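Local atomic coordinates of probable benzoylformate decarboxylase (Rhodococcus jostii, PDB entry 7ORX), a protein that belongs to the thiamine diphosphate-dependent enzyme family, its three-domain subunits binding thiamine diphosphate and assembling here as a tetramer. Residues A185-L196 against Y317-I327; D222-P233 against A329-L340. One frame throughout, in Å; residues are numbered along the deposited sequence.

Contact 1 of 2, residues A185-L196 against Y317-I327; sequences AASLSGDQINDL and YVAPVGSTLEI
Leu196, Leu188 and Ile193 are the bumps that the 185-196 segment presses against, respectively, the strand, the turn and the helix of 317-327, an example of how the helices on one face of a sheet pack against a strand and against each other. The ring of Tyr317 offers a flat surface. Methyl CD2 of Leu196 sits over the middle of one face, 3.5 Å from the ring centroid and 14° off the normal, a CH-pi contact. The two side chains approach from opposite directions, and Ile299 of strand 297-302 packs against both. Next along, Leu188 fills the hollow where the strand gives way to the helix. Its CG lies between the backbone N and the carbonyl carbon (chi1 59°), and the fork parts over two neighbours: CD1 rests 4.2 Å from Ala319 CB, while CD2 meets Thr324 OG1 at 3.4 Å, the side chains of Leu188 and Thr324 crossing at about a right angle. That hydroxyl is turned back to Pro320 O, which Thr324 N and Thr324 OG1 grip from opposite faces of the carbonyl plane. Ile193 crosses Ile327 in the same perpendicular manner, with Ile327 CG2 lodged against CG1 and CD1 of Ile193. The polar tie is at the far end, where Ser323 OG donates to Ala186 O (2.6 Å) from well above the carbonyl plane. Beside it, the ring of Pro320 abuts the backbone of the loop, its CG 3.5 Å from Ala185 O. A second subunit adds His183, edge-to-face with Tyr317, and continues the sheet in parallel beyond this strand. The arrangement is characteristic of the Rossmann-like central domain of this family, in which helices cover the faces of a parallel sheet, here close to the subunit interface.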
# COMPACT_ATOMS: atom_id res chain seq x y z
N ALA C 185 7.36 -29.29 -5.84
CA ALA C 185 6.67 -30.60 -5.66
C ALA C 185 5.65 -30.72 -6.81
O ALA C 185 4.70 -29.87 -6.87
CB ALA C 185 5.95 -30.69 -4.34
N ALA C 186 5.86 -31.69 -7.72
CA ALA C 186 4.96 -32.03 -8.86
C ALA C 186 4.13 -33.28 -8.52
O ALA C 186 3.95 -34.13 -9.45
CB ALA C 186 5.77 -32.19 -10.14
N SER C 187 3.65 -33.42 -7.27
CA SER C 187 2.63 -34.42 -6.83
C SER C 187 2.16 -34.21 -5.37
O SER C 187 2.64 -33.23 -4.67
CB SER C 187 3.14 -35.85 -7.04
OG SER C 187 2.11 -36.68 -7.55
N LEU C 188 1.30 -35.14 -4.93
CA LEU C 188 0.50 -35.15 -3.66
C LEU C 188 0.45 -36.57 -3.08
O LEU C 188 0.53 -37.54 -3.85
CB LEU C 188 -0.92 -34.63 -3.94
CG LEU C 188 -1.76 -35.40 -4.98
CD1 LEU C 188 -3.25 -35.09 -4.81
CD2 LEU C 188 -1.35 -35.11 -6.43
N SER C 189 0.27 -36.69 -1.76
CA SER C 189 0.35 -37.95 -0.96
C SER C 189 -0.38 -39.08 -1.68
O SER C 189 -1.39 -38.81 -2.29
CB SER C 189 -0.16 -37.77 0.47
OG SER C 189 -0.78 -38.93 0.99
N GLY C 190 0.16 -40.30 -1.59
CA GLY C 190 -0.46 -41.57 -1.99
C GLY C 190 -1.76 -41.81 -1.24
O GLY C 190 -2.73 -42.33 -1.86
N ASP C 191 -1.80 -41.47 0.05
CA ASP C 191 -3.01 -41.61 0.90
C ASP C 191 -4.13 -40.75 0.29
O ASP C 191 -5.23 -41.30 0.01
CB ASP C 191 -2.73 -41.24 2.37
CG ASP C 191 -2.57 -42.43 3.32
OD1 ASP C 191 -3.32 -43.44 3.09
OD2 ASP C 191 -1.68 -42.36 4.27
N GLN C 192 -3.82 -39.47 0.03
CA GLN C 192 -4.78 -38.44 -0.48
C GLN C 192 -5.34 -38.82 -1.85
O GLN C 192 -6.48 -38.43 -2.12
CB GLN C 192 -4.11 -37.06 -0.53
CG GLN C 192 -4.20 -36.30 0.79
CD GLN C 192 -3.25 -35.11 0.86
OE1 GLN C 192 -2.36 -34.94 0.03
NE2 GLN C 192 -3.56 -34.22 1.73
N ILE C 193 -4.57 -39.54 -2.69
CA ILE C 193 -5.06 -40.08 -4.00
C ILE C 193 -6.20 -41.05 -3.72
O ILE C 193 -7.27 -40.87 -4.30
CB ILE C 193 -3.95 -40.77 -4.81
CG1 ILE C 193 -3.05 -39.77 -5.53
CG2 ILE C 193 -4.52 -41.81 -5.77
CD1 ILE C 193 -1.60 -40.23 -5.69
N ASN C 194 -5.98 -42.07 -2.88
CA ASN C 194 -6.95 -43.19 -2.70
C ASN C 194 -8.30 -42.61 -2.24
O ASN C 194 -9.32 -43.21 -2.62
CB ASN C 194 -6.40 -44.28 -1.77
CG ASN C 194 -5.14 -44.92 -2.30
OD1 ASN C 194 -4.99 -45.25 -3.47
ND2 ASN C 194 -4.16 -45.01 -1.42
N ASP C 195 -8.32 -41.48 -1.52
CA ASP C 195 -9.56 -40.73 -1.15
C ASP C 195 -10.23 -40.18 -2.41
O ASP C 195 -11.44 -40.39 -2.55
CB ASP C 195 -9.31 -39.54 -0.22
CG ASP C 195 -8.66 -39.93 1.10
OD1 ASP C 195 -9.06 -40.97 1.71
OD2 ASP C 195 -7.72 -39.20 1.50
N LEU C 196 -9.48 -39.47 -3.28
CA LEU C 196 -9.97 -38.96 -4.58
C LEU C 196 -10.55 -40.13 -5.39
O LEU C 196 -11.69 -39.98 -5.85
CB LEU C 196 -8.87 -38.26 -5.38
CG LEU C 196 -8.82 -36.73 -5.31
CD1 LEU C 196 -10.20 -36.12 -5.27
CD2 LEU C 196 -8.05 -36.23 -4.11
N TYR C 317 -8.39 -29.44 -2.80
CA TYR C 317 -7.02 -30.03 -2.78
C TYR C 317 -6.10 -29.05 -3.50
O TYR C 317 -6.34 -28.81 -4.70
CB TYR C 317 -7.00 -31.40 -3.46
CG TYR C 317 -7.76 -32.46 -2.72
CD1 TYR C 317 -9.15 -32.55 -2.79
CD2 TYR C 317 -7.11 -33.37 -1.92
CE1 TYR C 317 -9.85 -33.52 -2.09
CE2 TYR C 317 -7.79 -34.33 -1.19
CZ TYR C 317 -9.17 -34.43 -1.29
OH TYR C 317 -9.86 -35.41 -0.60
N VAL C 318 -5.09 -28.50 -2.82
CA VAL C 318 -4.13 -27.59 -3.50
C VAL C 318 -3.01 -28.49 -3.97
O VAL C 318 -2.33 -29.01 -3.13
CB VAL C 318 -3.62 -26.45 -2.60
CG1 VAL C 318 -2.76 -25.45 -3.38
CG2 VAL C 318 -4.81 -25.73 -1.97
N ALA C 319 -2.92 -28.73 -5.28
CA ALA C 319 -1.97 -29.69 -5.88
C ALA C 319 -1.79 -29.36 -7.35
O ALA C 319 -2.61 -28.65 -7.93
CB ALA C 319 -2.48 -31.10 -5.69
N PRO C 320 -0.71 -29.86 -7.99
CA PRO C 320 -0.49 -29.63 -9.41
C PRO C 320 -1.54 -30.32 -10.26
O PRO C 320 -1.78 -31.50 -10.05
CB PRO C 320 0.91 -30.20 -9.61
CG PRO C 320 1.49 -30.07 -8.27
CD PRO C 320 0.38 -30.62 -7.40
N VAL C 321 -2.14 -29.58 -11.17
CA VAL C 321 -3.32 -30.04 -11.98
C VAL C 321 -2.85 -31.15 -12.93
O VAL C 321 -3.51 -32.19 -12.99
CB VAL C 321 -3.94 -28.85 -12.74
CG1 VAL C 321 -4.92 -29.27 -13.78
CG2 VAL C 321 -4.56 -27.85 -11.78
N GLY C 322 -1.73 -30.90 -13.62
CA GLY C 322 -1.05 -31.85 -14.50
C GLY C 322 -0.97 -33.22 -13.85
O GLY C 322 -1.71 -34.13 -14.28
N SER C 323 -0.13 -33.35 -12.84
CA SER C 323 0.15 -34.63 -12.15
C SER C 323 -1.16 -35.26 -11.69
O SER C 323 -1.35 -36.45 -11.94
CB SER C 323 1.06 -34.49 -10.95
OG SER C 323 2.11 -33.57 -11.21
N THR C 324 -1.99 -34.50 -10.96
CA THR C 324 -3.19 -35.03 -10.29
C THR C 324 -4.01 -35.79 -11.34
O THR C 324 -4.26 -37.00 -11.17
CB THR C 324 -3.98 -33.90 -9.61
OG1 THR C 324 -3.09 -33.27 -8.69
CG2 THR C 324 -5.22 -34.40 -8.91
N LEU C 325 -4.34 -35.09 -12.42
CA LEU C 325 -5.17 -35.58 -13.54
C LEU C 325 -4.52 -36.82 -14.18
O LEU C 325 -5.26 -37.75 -14.51
CB LEU C 325 -5.29 -34.44 -14.55
CG LEU C 325 -6.66 -34.19 -15.12
CD1 LEU C 325 -7.74 -34.34 -14.08
CD2 LEU C 325 -6.68 -32.78 -15.69
N GLU C 326 -3.20 -36.79 -14.38
CA GLU C 326 -2.42 -37.91 -14.95
C GLU C 326 -2.61 -39.12 -14.04
O GLU C 326 -3.00 -40.18 -14.55
CB GLU C 326 -0.94 -37.52 -15.10
CG GLU C 326 -0.06 -38.65 -15.60
CD GLU C 326 1.46 -38.41 -15.60
OE1 GLU C 326 1.90 -37.23 -15.47
OE2 GLU C 326 2.22 -39.42 -15.73
N ILE C 327 -2.38 -38.95 -12.74
CA ILE C 327 -2.49 -40.04 -11.73
C ILE C 327 -3.92 -40.60 -11.78
O ILE C 327 -4.07 -41.85 -11.91
CB ILE C 327 -2.09 -39.57 -10.32
CG1 ILE C 327 -0.59 -39.76 -10.04
CG2 ILE C 327 -2.92 -40.26 -9.26
CD1 ILE C 327 0.19 -38.46 -9.76

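Contact 2 of 2, residues D222-P233 against A329-L340; sequences DAVLLAEKLRAP and ANMVKPSDRSPL
A Schellman motif ends helix 220-230, and the chain leaving helix 321-331 wraps around that helix end in the central domain. Arg231, at positive phi, is the residue that breaks the helix, with Ala232 N bonded back to Ala227 O. Its NH1 turns back to Glu228 O (2.8 Å), which also accepts from Arg231 N on the opposite face of the carbonyl plane, while Arg231 NE donates to Arg337 O at 3.2 Å, near the guanidinium plane. Arg337 answers with a nearly straight bond of 174° from NH2 to Leu230 O (2.9 Å), and its NH1 binds Ala203 O. Ser335 N donates a hydrogen bond to Lys229 O. Further up the helix, Lys229 is bent at chi2 and chi4, which carries NZ to Ala329 O (2.9 Å) in the carbonyl plane. The methyl of Ala329 nestles against the helix backbone, CB 3.3 Å from Asp222 O. Val332 CG2 wedges between Leu226 CD1 and Lys229 CB, at 3.7 Å from each, and Leu340 CD1 covers the carbonyls of Arg231 and Ala232. Lys229 O and Leu230 O are thus taken up by residues 335 and 337 at a Schellman-type helix C-terminus of the Rossmann-like central domain.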
# COMPACT_ATOMS: atom_id res chain seq x y z
N ASP C 222 -5.18 -36.29 -20.58
CA ASP C 222 -5.44 -37.03 -19.31
C ASP C 222 -6.85 -36.70 -18.80
O ASP C 222 -7.51 -37.57 -18.25
CB ASP C 222 -4.35 -36.72 -18.27
CG ASP C 222 -2.96 -37.21 -18.70
OD1 ASP C 222 -2.87 -38.40 -19.08
OD2 ASP C 222 -1.96 -36.43 -18.60
N ALA C 223 -7.30 -35.47 -18.97
CA ALA C 223 -8.70 -35.10 -18.72
C ALA C 223 -9.60 -35.96 -19.62
O ALA C 223 -10.63 -36.47 -19.14
CB ALA C 223 -8.88 -33.65 -19.05
N VAL C 224 -9.22 -36.13 -20.89
CA VAL C 224 -10.00 -36.96 -21.85
C VAL C 224 -10.06 -38.37 -21.30
O VAL C 224 -11.17 -38.92 -21.21
CB VAL C 224 -9.43 -36.94 -23.28
CG1 VAL C 224 -9.88 -38.16 -24.07
CG2 VAL C 224 -9.79 -35.66 -24.02
N LEU C 225 -8.90 -38.93 -20.92
CA LEU C 225 -8.85 -40.36 -20.53
C LEU C 225 -9.73 -40.55 -19.29
O LEU C 225 -10.45 -41.54 -19.19
CB LEU C 225 -7.40 -40.74 -20.31
CG LEU C 225 -7.19 -42.17 -19.82
CD1 LEU C 225 -7.86 -43.20 -20.72
CD2 LEU C 225 -5.71 -42.45 -19.69
N LEU C 226 -9.73 -39.58 -18.40
CA LEU C 226 -10.49 -39.63 -17.12
C LEU C 226 -11.99 -39.59 -17.41
O LEU C 226 -12.72 -40.37 -16.81
CB LEU C 226 -10.06 -38.47 -16.22
CG LEU C 226 -10.80 -38.39 -14.88
CD1 LEU C 226 -10.63 -39.69 -14.10
CD2 LEU C 226 -10.31 -37.21 -14.04
N ALA C 227 -12.44 -38.69 -18.30
CA ALA C 227 -13.84 -38.63 -18.76
C ALA C 227 -14.23 -39.96 -19.41
O ALA C 227 -15.35 -40.42 -19.13
CB ALA C 227 -14.03 -37.46 -19.70
N GLU C 228 -13.37 -40.55 -20.25
CA GLU C 228 -13.63 -41.89 -20.86
C GLU C 228 -13.84 -42.92 -19.75
O GLU C 228 -14.84 -43.65 -19.79
CB GLU C 228 -12.56 -42.29 -21.87
CG GLU C 228 -12.86 -41.71 -23.27
CD GLU C 228 -11.67 -41.52 -24.22
OE1 GLU C 228 -10.50 -41.85 -23.78
OE2 GLU C 228 -11.92 -41.01 -25.37
N LYS C 229 -12.98 -42.95 -18.73
CA LYS C 229 -13.03 -44.00 -17.69
C LYS C 229 -14.31 -43.87 -16.85
O LYS C 229 -14.86 -44.90 -16.47
CB LYS C 229 -11.81 -43.93 -16.76
CG LYS C 229 -10.51 -44.20 -17.48
CD LYS C 229 -9.65 -45.23 -16.81
CE LYS C 229 -8.47 -45.66 -17.65
NZ LYS C 229 -7.30 -45.88 -16.77
N LEU C 230 -14.73 -42.64 -16.55
CA LEU C 230 -15.93 -42.39 -15.71
C LEU C 230 -17.19 -42.25 -16.56
O LEU C 230 -18.24 -42.02 -15.96
CB LEU C 230 -15.71 -41.10 -14.92
CG LEU C 230 -14.66 -41.18 -13.82
CD1 LEU C 230 -14.50 -39.80 -13.20
CD2 LEU C 230 -15.03 -42.22 -12.77
N ARG C 231 -17.08 -42.36 -17.88
CA ARG C 231 -18.21 -42.08 -18.80
C ARG C 231 -18.91 -40.81 -18.33
O ARG C 231 -20.18 -40.79 -18.30
CB ARG C 231 -19.13 -43.31 -18.86
CG ARG C 231 -18.44 -44.51 -19.49
CD ARG C 231 -17.65 -45.35 -18.48
NE ARG C 231 -17.44 -46.70 -18.98
CZ ARG C 231 -16.37 -47.15 -19.60
NH1 ARG C 231 -15.28 -46.40 -19.73
NH2 ARG C 231 -16.38 -48.39 -20.04
N ALA C 232 -18.13 -39.79 -18.02
CA ALA C 232 -18.62 -38.57 -17.35
C ALA C 232 -18.77 -37.46 -18.37
O ALA C 232 -17.92 -37.29 -19.23
CB ALA C 232 -17.65 -38.14 -16.29
N PRO C 233 -19.88 -36.69 -18.30
CA PRO C 233 -19.95 -35.44 -19.01
C PRO C 233 -18.91 -34.44 -18.50
O PRO C 233 -18.55 -34.51 -17.33
CB PRO C 233 -21.37 -34.94 -18.74
CG PRO C 233 -21.86 -35.71 -17.59
CD PRO C 233 -21.11 -37.01 -17.59
N ALA C 329 -6.37 -40.37 -13.98
CA ALA C 329 -6.71 -40.89 -15.32
C ALA C 329 -6.14 -42.30 -15.46
O ALA C 329 -6.80 -43.15 -16.07
CB ALA C 329 -6.18 -39.97 -16.38
N ASN C 330 -4.95 -42.55 -14.94
CA ASN C 330 -4.26 -43.85 -15.17
C ASN C 330 -4.68 -44.88 -14.12
O ASN C 330 -4.34 -46.04 -14.35
CB ASN C 330 -2.74 -43.67 -15.29
CG ASN C 330 -2.36 -43.00 -16.60
OD1 ASN C 330 -2.83 -43.36 -17.70
ND2 ASN C 330 -1.53 -41.99 -16.51
N MET C 331 -5.43 -44.51 -13.07
CA MET C 331 -5.67 -45.40 -11.91
C MET C 331 -7.14 -45.61 -11.54
O MET C 331 -7.43 -46.66 -10.90
CB MET C 331 -4.89 -44.91 -10.70
CG MET C 331 -3.55 -45.59 -10.55
SD MET C 331 -2.89 -45.23 -8.86
CE MET C 331 -1.44 -46.29 -8.78
N VAL C 332 -8.06 -44.71 -11.91
CA VAL C 332 -9.53 -44.99 -11.74
C VAL C 332 -9.94 -46.17 -12.63
O VAL C 332 -9.39 -46.31 -13.75
CB VAL C 332 -10.43 -43.77 -12.00
CG1 VAL C 332 -10.08 -42.62 -11.07
CG2 VAL C 332 -10.38 -43.34 -13.43
N LYS C 333 -10.83 -47.01 -12.10
CA LYS C 333 -11.38 -48.23 -12.76
C LYS C 333 -12.45 -47.78 -13.75
O LYS C 333 -13.24 -46.89 -13.43
CB LYS C 333 -11.98 -49.21 -11.73
CG LYS C 333 -10.99 -50.02 -10.88
CD LYS C 333 -9.85 -50.70 -11.68
CE LYS C 333 -10.19 -51.24 -13.08
NZ LYS C 333 -10.61 -52.67 -13.10
N PRO C 334 -12.50 -48.33 -14.98
CA PRO C 334 -13.66 -48.12 -15.86
C PRO C 334 -14.96 -48.38 -15.08
O PRO C 334 -14.99 -49.36 -14.35
CB PRO C 334 -13.42 -49.10 -17.02
CG PRO C 334 -11.92 -49.25 -17.06
CD PRO C 334 -11.46 -49.16 -15.62
N SER C 335 -15.96 -47.50 -15.19
CA SER C 335 -17.22 -47.56 -14.42
C SER C 335 -18.31 -48.38 -15.16
O SER C 335 -18.22 -48.63 -16.45
CB SER C 335 -17.75 -46.18 -14.14
OG SER C 335 -16.80 -45.33 -13.53
N ASP C 336 -19.32 -48.77 -14.37
CA ASP C 336 -20.57 -49.44 -14.82
C ASP C 336 -21.57 -48.35 -15.26
O ASP C 336 -22.62 -48.10 -14.60
CB ASP C 336 -21.07 -50.41 -13.74
CG ASP C 336 -21.92 -51.53 -14.31
OD1 ASP C 336 -21.96 -51.71 -15.55
OD2 ASP C 336 -22.55 -52.22 -13.49
N ARG C 337 -21.21 -47.72 -16.37
CA ARG C 337 -22.01 -46.84 -17.24
C ARG C 337 -21.69 -47.14 -18.71
O ARG C 337 -20.54 -47.48 -18.96
CB ARG C 337 -21.61 -45.40 -16.92
CG ARG C 337 -22.65 -44.64 -16.12
CD ARG C 337 -22.32 -44.39 -14.67
NE ARG C 337 -21.03 -43.73 -14.54
CZ ARG C 337 -20.44 -43.51 -13.40
NH1 ARG C 337 -21.05 -43.85 -12.27
NH2 ARG C 337 -19.27 -42.89 -13.39
N SER C 338 -22.63 -46.93 -19.66
CA SER C 338 -22.35 -47.08 -21.11
C SER C 338 -21.51 -45.89 -21.57
O SER C 338 -21.74 -44.78 -21.12
CB SER C 338 -23.61 -47.19 -21.95
OG SER C 338 -24.47 -48.21 -21.47
N PRO C 339 -20.50 -46.10 -22.44
CA PRO C 339 -19.75 -45.00 -23.05
C PRO C 339 -20.70 -44.00 -23.69
O PRO C 339 -21.63 -44.44 -24.25
CB PRO C 339 -18.89 -45.68 -24.15
CG PRO C 339 -18.72 -47.10 -23.65
CD PRO C 339 -19.99 -47.41 -22.87
N LEU C 340 -20.43 -42.71 -23.62
CA LEU C 340 -21.42 -41.67 -24.04
C LEU C 340 -21.51 -41.62 -25.57
O LEU C 340 -20.55 -41.89 -26.28
CB LEU C 340 -21.04 -40.31 -23.44
CG LEU C 340 -21.18 -40.22 -21.91
CD1 LEU C 340 -20.43 -39.04 -21.33
CD2 LEU C 340 -22.64 -40.18 -21.47

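Overall arrangement
Contacts 1 and 2 share helix 321-331, whose earlier turns serve contact 1 and whose last turn opens contact 2; their centres lie about 17 Å apart. The same helix therefore packs against two others, 190-202 and 220-230. The contacts meet directly through Leu325, whose CD1 is 3.9 Å from Leu226 CD2, and through Glu326, whose CB is 3.8 Å from Asp222 OD2. A second subunit touches contact 1, whereas no other protein chain of the assembly reaches contact 2. Both lie in the central domain, their centres about 25 and 29 Å from that of the chain, and neither includes any residue of the thiamine diphosphate pockets or the sodium site.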